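Local coordinates for protein multicopper oxidase (Pseudomonas thermotolerans, PDB 6VOW) that probably oxidises phenol-like substrates at one copper and passes the electrons to a copper cluster that reduces dioxygen to water, at residues Q387-L392 against T414-K419; V56-G61 against G180-F185; E70-Q75 against V154-E159. One frame throughout, in Å; residues are numbered along the deposited sequence.

Overall arrangement
From the N terminus, interaction 2 opens first, at strand 57-62, and closes at 180-185, in the loop after strand 165-174. That loop probably belongs to the next cupredoxin domain, so interaction 2 joins the N-terminal domain to it. Nested within the long excursion, interaction 3 pairs strand 71-74 with strand 151-156, neighbours in one sheet of the N-terminal domain. Interaction 1 follows in series, a short-range pairing of strands 388-392 and 414-417 inside the C-terminal domain, where it carries copper ligands. No two of the three touch: interactions 1 and 3 lie on opposite sides of the chain's centre, and the nearest atoms of interactions 2 and 3 are about 10 Å apart.

Interaction 1: residues Q387-L392 against T414-K419; sequences QHPIHL and TYLLGK. With CU (copper (II) ion), chain D; CU (copper (II) ion), chain C; C2O (Cu-O-Cu linkage), chain B.
H391 and T414 face each other as a non-hydrogen-bonded antiparallel pair, a worked example of a sheet steadying a copper ligand. CB of H391 lies 3.3 Å from T414 OG1, and the ring departs anti to the backbone N (chi1 171°), with CG beside the same hydroxyl. H391 ND1 donates across to T414 OG1 over 2.8 Å; the hydroxyl stands near the ring edge, though tilted 20° from its plane. H391 CD2 comes within 3.4 Å of O1 in the Cu-O-Cu linkage, and with CE1 it flanks the metal-bound nitrogen. At the tip, H391 NE2 binds a copper ion at 2.0 Å, with H94 as the other protein ligand. Both nitrogens are thus engaged, which fixes the rotation of the ring. A valine in place of T414 would probably leave H391 ND1 without its acceptor and the rotation of the imidazole less firmly set.

On the other face of the sheet, H388 ND1 binds a second copper at 2.0 Å, together with C439 and H444, as in type 1 sites; H388 and H391 belong to the HxxHxH motif of this family. Backbone bonds pair H388 with L417 and I390 with Y415, while P389 CB packs on L416 CD1 (3.9 Å). Strand 388-392 runs between strand 433-439, which supplies C439, and the edge strand 414-417, whose Y415 leans on F397 and V399 of strand 397-402.

Interaction 2: residues V56-G61 against G180-F185; sequences VTPAWG and GAFTPF
The phenyl ring of F182 takes the methyl of T57 over one face and the backbone of P58 and A59 at its edge. This is a seam between cupredoxin domains: strand 57-62 borders a sheet of the N-terminal domain, and 180-185 belongs to the loop that follows strand 165-174, probably of the next. T57 CG2 stands 3.7 Å from the F182 ring centroid and 29° off its normal, a CH-pi contact. It gets there because CG2 is anti to the backbone N, which also sets OG1 beside that nitrogen and turned to G180. In the ring plane, P58 O approaches CE2 of F182 to 3.3 Å, and A59 CA lies by CZ. The proline ring slides past the phenyl in the opposite direction, P58 CD 3.6 Å from F182 CE2. P58 is the centre of an inverse gamma turn, closed by a weak bond from A59 N to T57 O. R147 and V176 also touch F182. A side chain at G180 would probably crowd T57 OG1 and V56 O, and its positive phi likewise suits glycine. The hydroxyl T57 OG1 donates to G180 O over 2.6 Å, in the carbonyl plane and on a lone pair.

Interaction 3: residues E70-Q75 against V154-E159; sequences ELRCRQ and VVEERE
R72 and E156 meet at about a right angle, guanidinium and carboxylate planes 79° apart, across two parallel strands of a cupredoxin sheet. The arginine grips side-on: R72 NE and NH2 both donate to E156 OE2, at 2.9 and 2.8 Å, NE meeting its anti lone pair and NH2 coming from above the carboxylate plane. Bends at chi2 and chi3 lay R72 alongside V154, whose CG1 sits 3.7 Å over the guanidinium face. At another edge, R72 NH1 donates to E70 OE1 (2.7 Å) and pairs with E166, while E70 OE2 is hydrogen-bonded to S168 OG.

R74 presents a face instead. E156 OE1 lies 3.0 Å from R74 NH1 but well out of the guanidinium plane, so charge alone joins them; a water accepts from NH1 and donates to OE1. The Q75 amide stacks on the R158 guanidinium, planes 22° apart, while Q75 OE1 accepts R158 N at 3.1 Å; its NE2 goes to E128 O. Backbone bonds such as C73 N to V154 O join the strands.

With an arginine held to each carboxylate oxygen, E156 is likely to stay ionised; within the network two acids probably offset two arginines, and E166 adds another negative charge.

Interaction 1: residues Q387-L392 against T414-K419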
loop_
_atom_site.group_PDB
_atom_site.type_symbol
_atom_site.label_atom_id
_atom_site.label_comp_id
_atom_site.label_asym_id
_atom_site.label_seq_id
_atom_site.Cartn_x
_atom_site.Cartn_y
_atom_site.Cartn_z
ATOM N N GLN A 387 -13.072 -10.721 -1.944
ATOM C CA GLN A 387 -11.955 -10.112 -2.723
ATOM C C GLN A 387 -10.666 -10.155 -1.954
ATOM O O GLN A 387 -10.681 -10.107 -0.718
ATOM C CB GLN A 387 -12.246 -8.713 -3.237
ATOM C CG GLN A 387 -12.383 -7.576 -2.245
ATOM C CD GLN A 387 -13.067 -6.396 -2.919
ATOM O OE1 GLN A 387 -12.661 -5.929 -4.012
ATOM N NE2 GLN A 387 -14.173 -5.957 -2.313
ATOM N N HIS A 388 -9.532 -10.293 -2.655
ATOM C CA HIS A 388 -8.265 -10.302 -1.942
ATOM C C HIS A 388 -7.301 -9.325 -2.636
ATOM O O HIS A 388 -7.080 -9.468 -3.829
ATOM C CB HIS A 388 -7.708 -11.698 -2.045
ATOM C CG HIS A 388 -8.553 -12.736 -1.389
ATOM N ND1 HIS A 388 -8.928 -12.660 -0.068
ATOM C CD2 HIS A 388 -9.100 -13.872 -1.878
ATOM C CE1 HIS A 388 -9.681 -13.706 0.233
ATOM N NE2 HIS A 388 -9.781 -14.471 -0.848
ATOM N N PRO A 389 -6.735 -8.338 -1.923
ATOM C CA PRO A 389 -5.646 -7.498 -2.538
ATOM C C PRO A 389 -4.325 -8.244 -2.424
ATOM O O PRO A 389 -3.686 -8.331 -1.335
ATOM C CB PRO A 389 -5.660 -6.234 -1.679
ATOM C CG PRO A 389 -6.070 -6.781 -0.333
ATOM C CD PRO A 389 -7.178 -7.749 -0.671
ATOM N N ILE A 390 -3.975 -8.857 -3.542
ATOM C CA ILE A 390 -2.926 -9.802 -3.520
ATOM C C ILE A 390 -1.672 -9.079 -3.834
ATOM O O ILE A 390 -1.541 -8.471 -4.921
ATOM C CB ILE A 390 -3.095 -10.867 -4.546
ATOM C CG1 ILE A 390 -4.404 -11.692 -4.262
ATOM C CG2 ILE A 390 -1.823 -11.746 -4.572
ATOM C CD1 ILE A 390 -4.352 -12.672 -3.146
ATOM N N HIS A 391 -0.719 -9.256 -2.951
ATOM C CA HIS A 391 0.521 -8.496 -3.019
ATOM C C HIS A 391 1.778 -9.381 -3.101
ATOM O O HIS A 391 1.850 -10.443 -2.496
ATOM C CB HIS A 391 0.485 -7.642 -1.790
ATOM C CG HIS A 391 1.739 -6.931 -1.528
ATOM N ND1 HIS A 391 2.168 -5.877 -2.303
ATOM C CD2 HIS A 391 2.651 -7.074 -0.542
ATOM C CE1 HIS A 391 3.316 -5.423 -1.829
ATOM N NE2 HIS A 391 3.621 -6.124 -0.764
ATOM N N LEU A 392 2.765 -8.976 -3.874
ATOM C CA LEU A 392 4.047 -9.701 -3.962
ATOM C C LEU A 392 5.152 -8.761 -3.507
ATOM O O LEU A 392 5.252 -7.670 -4.003
ATOM C CB LEU A 392 4.288 -10.050 -5.390
ATOM C CG LEU A 392 5.520 -10.836 -5.694
ATOM C CD1 LEU A 392 5.594 -12.108 -4.814
ATOM C CD2 LEU A 392 5.447 -11.139 -7.151
ATOM N N THR A 414 0.440 -4.954 -6.302
ATOM C CA THR A 414 -0.814 -5.487 -5.795
ATOM C C THR A 414 -1.922 -5.547 -6.788
ATOM O O THR A 414 -2.116 -4.641 -7.522
ATOM C CB THR A 414 -1.184 -4.697 -4.556
ATOM O OG1 THR A 414 -0.120 -4.945 -3.675
ATOM C CG2 THR A 414 -2.442 -5.235 -3.829
ATOM N N TYR A 415 -2.640 -6.652 -6.807
ATOM C CA TYR A 415 -3.828 -6.752 -7.634
ATOM C C TYR A 415 -5.024 -7.084 -6.751
ATOM O O TYR A 415 -5.002 -8.046 -6.002
ATOM C CB TYR A 415 -3.727 -7.823 -8.701
ATOM C CG TYR A 415 -4.922 -7.779 -9.607
ATOM C CD1 TYR A 415 -5.158 -6.624 -10.381
ATOM C CD2 TYR A 415 -5.845 -8.842 -9.693
ATOM C CE1 TYR A 415 -6.250 -6.516 -11.203
ATOM C CE2 TYR A 415 -6.973 -8.739 -10.543
ATOM C CZ TYR A 415 -7.162 -7.571 -11.311
ATOM O OH TYR A 415 -8.250 -7.362 -12.196
ATOM N N LEU A 416 -6.069 -6.295 -6.858
ATOM C CA LEU A 416 -7.295 -6.539 -6.074
ATOM C C LEU A 416 -8.142 -7.616 -6.805
ATOM O O LEU A 416 -8.856 -7.369 -7.828
ATOM C CB LEU A 416 -8.048 -5.192 -5.828
ATOM C CG LEU A 416 -9.281 -5.175 -4.951
ATOM C CD1 LEU A 416 -9.049 -5.692 -3.543
ATOM C CD2 LEU A 416 -9.841 -3.776 -4.913
ATOM N N LEU A 417 -8.013 -8.813 -6.274
ATOM C CA LEU A 417 -8.523 -10.003 -6.898
ATOM C C LEU A 417 -9.949 -10.226 -6.500
ATOM O O LEU A 417 -10.237 -10.613 -5.347
ATOM C CB LEU A 417 -7.691 -11.181 -6.480
ATOM C CG LEU A 417 -7.916 -12.414 -7.342
ATOM C CD1 LEU A 417 -7.591 -12.152 -8.782
ATOM C CD2 LEU A 417 -7.008 -13.532 -6.765
ATOM N N GLY A 418 -10.847 -9.967 -7.446
ATOM C CA GLY A 418 -12.265 -9.939 -7.142
ATOM C C GLY A 418 -12.757 -11.322 -6.855
ATOM O O GLY A 418 -12.011 -12.312 -6.959
ATOM N N LYS A 419 -14.023 -11.311 -6.441
ATOM C CA LYS A 419 -14.820 -12.464 -6.123
ATOM C C LYS A 419 -14.839 -13.325 -7.337
ATOM O O LYS A 419 -15.176 -12.849 -8.418
ATOM C CB LYS A 419 -16.240 -12.024 -5.868
ATOM C CG LYS A 419 -16.487 -11.057 -4.701
ATOM C CD LYS A 419 -18.006 -10.893 -4.562
ATOM C CE LYS A 419 -18.502 -9.897 -3.531
ATOM N NZ LYS A 419 -17.812 -10.096 -2.223
HETATM CU CU CU D . -7.840 -11.670 1.319
HETATM CU CU CU C . 5.069 -5.649 0.488
HETATM CU CU2 C2O B . 2.383 -3.948 2.626
HETATM CU CU3 C2O B . 3.896 -8.275 2.999
HETATM O O1 C2O B . 3.038 -6.160 2.698
#

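Interaction 2: residues V56-G61 against G180-F185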
loop_
_atom_site.group_PDB
_atom_site.type_symbol
_atom_site.label_atom_id
_atom_site.label_comp_id
_atom_site.label_asym_id
_atom_site.label_seq_id
_atom_site.Cartn_x
_atom_site.Cartn_y
_atom_site.Cartn_z
ATOM N N VAL A 56 -9.216 8.552 24.677
ATOM C CA VAL A 56 -7.834 8.251 24.358
ATOM C C VAL A 56 -7.875 6.970 23.716
ATOM O O VAL A 56 -8.473 6.053 24.236
ATOM C CB VAL A 56 -6.950 8.103 25.589
ATOM C CG1 VAL A 56 -5.655 7.343 25.250
ATOM C CG2 VAL A 56 -6.639 9.494 26.116
ATOM N N THR A 57 -7.199 6.902 22.591
ATOM C CA THR A 57 -6.988 5.679 21.911
ATOM C C THR A 57 -5.503 5.425 22.055
ATOM O O THR A 57 -4.659 6.335 21.818
ATOM C CB THR A 57 -7.337 5.796 20.464
ATOM O OG1 THR A 57 -8.743 6.040 20.336
ATOM C CG2 THR A 57 -6.963 4.475 19.809
ATOM N N PRO A 58 -5.179 4.205 22.498
ATOM C CA PRO A 58 -3.803 4.001 22.895
ATOM C C PRO A 58 -2.995 3.511 21.698
ATOM O O PRO A 58 -2.618 2.403 21.697
ATOM C CB PRO A 58 -3.930 2.960 24.017
ATOM C CG PRO A 58 -5.093 2.107 23.584
ATOM C CD PRO A 58 -6.051 3.102 22.973
ATOM N N ALA A 59 -2.795 4.355 20.695
ATOM C CA ALA A 59 -2.224 3.901 19.413
ATOM C C ALA A 59 -0.717 3.762 19.473
ATOM O O ALA A 59 -0.089 4.192 20.451
ATOM C CB ALA A 59 -2.624 4.867 18.267
ATOM N N TRP A 60 -0.145 3.176 18.424
ATOM C CA TRP A 60 1.310 2.941 18.233
ATOM C C TRP A 60 1.649 3.582 16.909
ATOM O O TRP A 60 0.936 3.380 15.903
ATOM C CB TRP A 60 1.625 1.421 18.086
ATOM C CG TRP A 60 1.508 0.708 19.320
ATOM C CD1 TRP A 60 1.150 1.210 20.508
ATOM C CD2 TRP A 60 1.779 -0.675 19.543
ATOM N NE1 TRP A 60 1.163 0.231 21.452
ATOM C CE2 TRP A 60 1.569 -0.927 20.860
ATOM C CE3 TRP A 60 2.207 -1.707 18.735
ATOM C CZ2 TRP A 60 1.771 -2.174 21.431
ATOM C CZ3 TRP A 60 2.380 -2.992 19.329
ATOM C CH2 TRP A 60 2.157 -3.196 20.622
ATOM N N GLY A 61 2.712 4.376 16.908
ATOM C CA GLY A 61 3.000 5.254 15.737
ATOM C C GLY A 61 4.471 5.402 15.434
ATOM O O GLY A 61 5.288 5.240 16.341
ATOM N N GLY A 180 -13.189 5.357 21.898
ATOM C CA GLY A 180 -11.833 5.301 21.525
ATOM C C GLY A 180 -11.078 4.026 21.729
ATOM O O GLY A 180 -9.903 3.982 21.315
ATOM N N ALA A 181 -11.700 2.981 22.308
ATOM C CA ALA A 181 -10.960 1.763 22.615
ATOM C C ALA A 181 -10.856 0.921 21.395
ATOM O O ALA A 181 -11.806 0.815 20.607
ATOM C CB ALA A 181 -11.644 0.960 23.683
ATOM N N PHE A 182 -9.726 0.247 21.268
ATOM C CA PHE A 182 -9.554 -0.702 20.206
ATOM C C PHE A 182 -10.456 -1.939 20.386
ATOM O O PHE A 182 -10.662 -2.459 21.516
ATOM C CB PHE A 182 -8.100 -1.169 20.092
ATOM C CG PHE A 182 -7.130 -0.099 19.615
ATOM C CD1 PHE A 182 -7.263 0.471 18.361
ATOM C CD2 PHE A 182 -6.084 0.306 20.411
ATOM C CE1 PHE A 182 -6.383 1.461 17.901
ATOM C CE2 PHE A 182 -5.195 1.271 19.959
ATOM C CZ PHE A 182 -5.347 1.847 18.694
ATOM N N THR A 183 -10.961 -2.385 19.235
ATOM C CA THR A 183 -11.812 -3.517 19.100
ATOM C C THR A 183 -10.836 -4.507 18.548
ATOM O O THR A 183 -9.724 -4.160 18.201
ATOM C CB THR A 183 -13.071 -3.255 18.165
ATOM O OG1 THR A 183 -12.706 -2.909 16.801
ATOM C CG2 THR A 183 -13.926 -2.123 18.746
ATOM N N PRO A 184 -11.227 -5.762 18.480
ATOM C CA PRO A 184 -10.229 -6.683 18.122
ATOM C C PRO A 184 -9.790 -6.468 16.671
ATOM O O PRO A 184 -10.593 -6.130 15.823
ATOM C CB PRO A 184 -10.952 -8.021 18.286
ATOM C CG PRO A 184 -12.053 -7.760 19.221
ATOM C CD PRO A 184 -12.506 -6.423 18.783
ATOM N N PHE A 185 -8.516 -6.645 16.402
ATOM C CA PHE A 185 -7.985 -6.635 14.998
ATOM C C PHE A 185 -8.158 -7.899 14.174
ATOM O O PHE A 185 -7.872 -7.895 12.957
ATOM C CB PHE A 185 -6.515 -6.328 15.025
ATOM C CG PHE A 185 -6.224 -5.060 15.745
ATOM C CD1 PHE A 185 -6.652 -3.856 15.204
ATOM C CD2 PHE A 185 -5.644 -5.090 16.984
ATOM C CE1 PHE A 185 -6.469 -2.687 15.878
ATOM C CE2 PHE A 185 -5.391 -3.927 17.654
ATOM C CZ PHE A 185 -5.819 -2.725 17.095
#

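Interaction 3: residues E70-Q75 against V154-E159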
loop_
_atom_site.group_PDB
_atom_site.type_symbol
_atom_site.label_atom_id
_atom_site.label_comp_id
_atom_site.label_asym_id
_atom_site.label_seq_id
_atom_site.Cartn_x
_atom_site.Cartn_y
_atom_site.Cartn_z
ATOM N N GLU A 70 5.582 11.154 7.045
ATOM C CA GLU A 70 5.849 10.942 5.607
ATOM C C GLU A 70 7.379 10.774 5.332
ATOM O O GLU A 70 8.138 11.554 5.697
ATOM C CB GLU A 70 5.174 11.963 4.639
ATOM C CG GLU A 70 5.243 11.399 3.178
ATOM C CD GLU A 70 4.433 12.157 2.098
ATOM O OE1 GLU A 70 5.104 12.728 1.234
ATOM O OE2 GLU A 70 3.170 12.147 2.031
ATOM N N LEU A 71 7.799 9.657 4.813
ATOM C CA LEU A 71 9.192 9.564 4.359
ATOM C C LEU A 71 9.321 9.994 2.886
ATOM O O LEU A 71 8.504 9.550 1.993
ATOM C CB LEU A 71 9.746 8.181 4.574
ATOM C CG LEU A 71 10.485 7.868 5.869
ATOM C CD1 LEU A 71 9.778 8.198 7.083
ATOM C CD2 LEU A 71 10.765 6.391 5.936
ATOM N N ARG A 72 10.287 10.868 2.600
ATOM C CA ARG A 72 10.523 11.214 1.145
ATOM C C ARG A 72 11.895 10.809 0.714
ATOM O O ARG A 72 12.855 10.976 1.509
ATOM C CB ARG A 72 10.515 12.693 0.848
ATOM C CG ARG A 72 9.392 13.482 1.361
ATOM C CD ARG A 72 8.172 13.274 0.550
ATOM N NE ARG A 72 8.182 14.003 -0.697
ATOM C CZ ARG A 72 7.090 14.509 -1.277
ATOM N NH1 ARG A 72 5.852 14.416 -0.767
ATOM N NH2 ARG A 72 7.261 15.114 -2.397
ATOM N N CYS A 73 11.966 10.271 -0.511
ATOM C CA CYS A 73 13.216 10.062 -1.183
ATOM C C CYS A 73 13.076 10.562 -2.620
ATOM O O CYS A 73 12.056 11.180 -3.003
ATOM C CB CYS A 73 13.623 8.590 -1.167
ATOM S SG CYS A 73 15.460 8.243 -1.462
ATOM N N ARG A 74 14.120 10.384 -3.422
ATOM C CA ARG A 74 14.125 10.897 -4.796
ATOM C C ARG A 74 14.607 9.744 -5.521
ATOM O O ARG A 74 15.431 9.002 -4.954
ATOM C CB ARG A 74 15.105 12.096 -4.889
ATOM C CG ARG A 74 15.660 12.478 -6.255
ATOM C CD ARG A 74 14.949 13.684 -6.798
ATOM N NE ARG A 74 14.925 14.753 -5.803
ATOM C CZ ARG A 74 14.058 15.765 -5.799
ATOM N NH1 ARG A 74 13.103 15.865 -6.725
ATOM N NH2 ARG A 74 14.123 16.686 -4.847
ATOM N N GLN A 75 14.044 9.518 -6.706
ATOM C CA GLN A 75 14.371 8.374 -7.506
ATOM C C GLN A 75 15.820 8.368 -7.885
ATOM O O GLN A 75 16.305 9.363 -8.372
ATOM C CB GLN A 75 13.526 8.429 -8.776
ATOM C CG GLN A 75 13.702 7.289 -9.745
ATOM C CD GLN A 75 12.789 7.463 -10.907
ATOM O OE1 GLN A 75 12.405 8.579 -11.232
ATOM N NE2 GLN A 75 12.411 6.369 -11.533
ATOM N N VAL A 154 7.014 8.608 -0.176
ATOM C CA VAL A 154 7.044 9.194 -1.536
ATOM C C VAL A 154 8.454 9.135 -2.096
ATOM O O VAL A 154 9.376 9.630 -1.448
ATOM C CB VAL A 154 6.564 10.666 -1.533
ATOM C CG1 VAL A 154 6.586 11.250 -2.913
ATOM C CG2 VAL A 154 5.132 10.767 -1.015
ATOM N N VAL A 155 8.625 8.511 -3.263
ATOM C CA VAL A 155 9.817 8.601 -4.024
ATOM C C VAL A 155 9.554 9.598 -5.153
ATOM O O VAL A 155 8.773 9.318 -6.050
ATOM C CB VAL A 155 10.280 7.214 -4.509
ATOM C CG1 VAL A 155 11.613 7.329 -5.301
ATOM C CG2 VAL A 155 10.488 6.281 -3.282
ATOM N N GLU A 156 10.121 10.820 -5.015
ATOM C CA GLU A 156 10.003 11.836 -5.986
ATOM C C GLU A 156 10.582 11.376 -7.356
ATOM O O GLU A 156 11.567 10.607 -7.445
ATOM C CB GLU A 156 10.646 13.125 -5.467
ATOM C CG GLU A 156 9.828 13.730 -4.304
ATOM C CD GLU A 156 10.440 14.957 -3.632
ATOM O OE1 GLU A 156 11.337 15.510 -4.287
ATOM O OE2 GLU A 156 10.032 15.359 -2.491
ATOM N N GLU A 157 9.934 11.785 -8.437
ATOM C CA GLU A 157 10.501 11.509 -9.820
ATOM C C GLU A 157 11.923 12.167 -9.962
ATOM O O GLU A 157 12.218 13.198 -9.351
ATOM C CB GLU A 157 9.623 12.060 -10.940
ATOM C CG GLU A 157 8.236 11.408 -11.108
ATOM C CD GLU A 157 7.277 11.745 -9.921
ATOM O OE1 GLU A 157 7.258 12.911 -9.346
ATOM O OE2 GLU A 157 6.528 10.820 -9.550
ATOM N N ARG A 158 12.779 11.572 -10.751
ATOM C CA ARG A 158 14.131 12.121 -10.907
ATOM C C ARG A 158 14.047 13.485 -11.569
ATOM O O ARG A 158 14.699 14.435 -11.119
ATOM C CB ARG A 158 15.051 11.193 -11.681
ATOM C CG ARG A 158 16.526 11.700 -11.630
ATOM C CD ARG A 158 17.571 10.655 -11.950
ATOM N NE ARG A 158 16.877 9.779 -12.874
ATOM C CZ ARG A 158 16.553 8.510 -12.683
ATOM N NH1 ARG A 158 16.973 7.836 -11.640
ATOM N NH2 ARG A 158 15.839 7.880 -13.645
ATOM N N GLU A 159 13.248 13.617 -12.604
ATOM C CA GLU A 159 13.028 14.924 -13.204
ATOM C C GLU A 159 11.680 15.433 -12.744
ATOM O O GLU A 159 10.754 14.639 -12.494
ATOM C CB GLU A 159 13.066 14.856 -14.786
ATOM C CG GLU A 159 14.362 14.289 -15.422
ATOM C CD GLU A 159 15.695 15.004 -14.986
ATOM O OE1 GLU A 159 15.673 16.216 -14.625
ATOM O OE2 GLU A 159 16.801 14.359 -15.006
HETATM O O HOH W 1 11.022 17.413 -6.249
#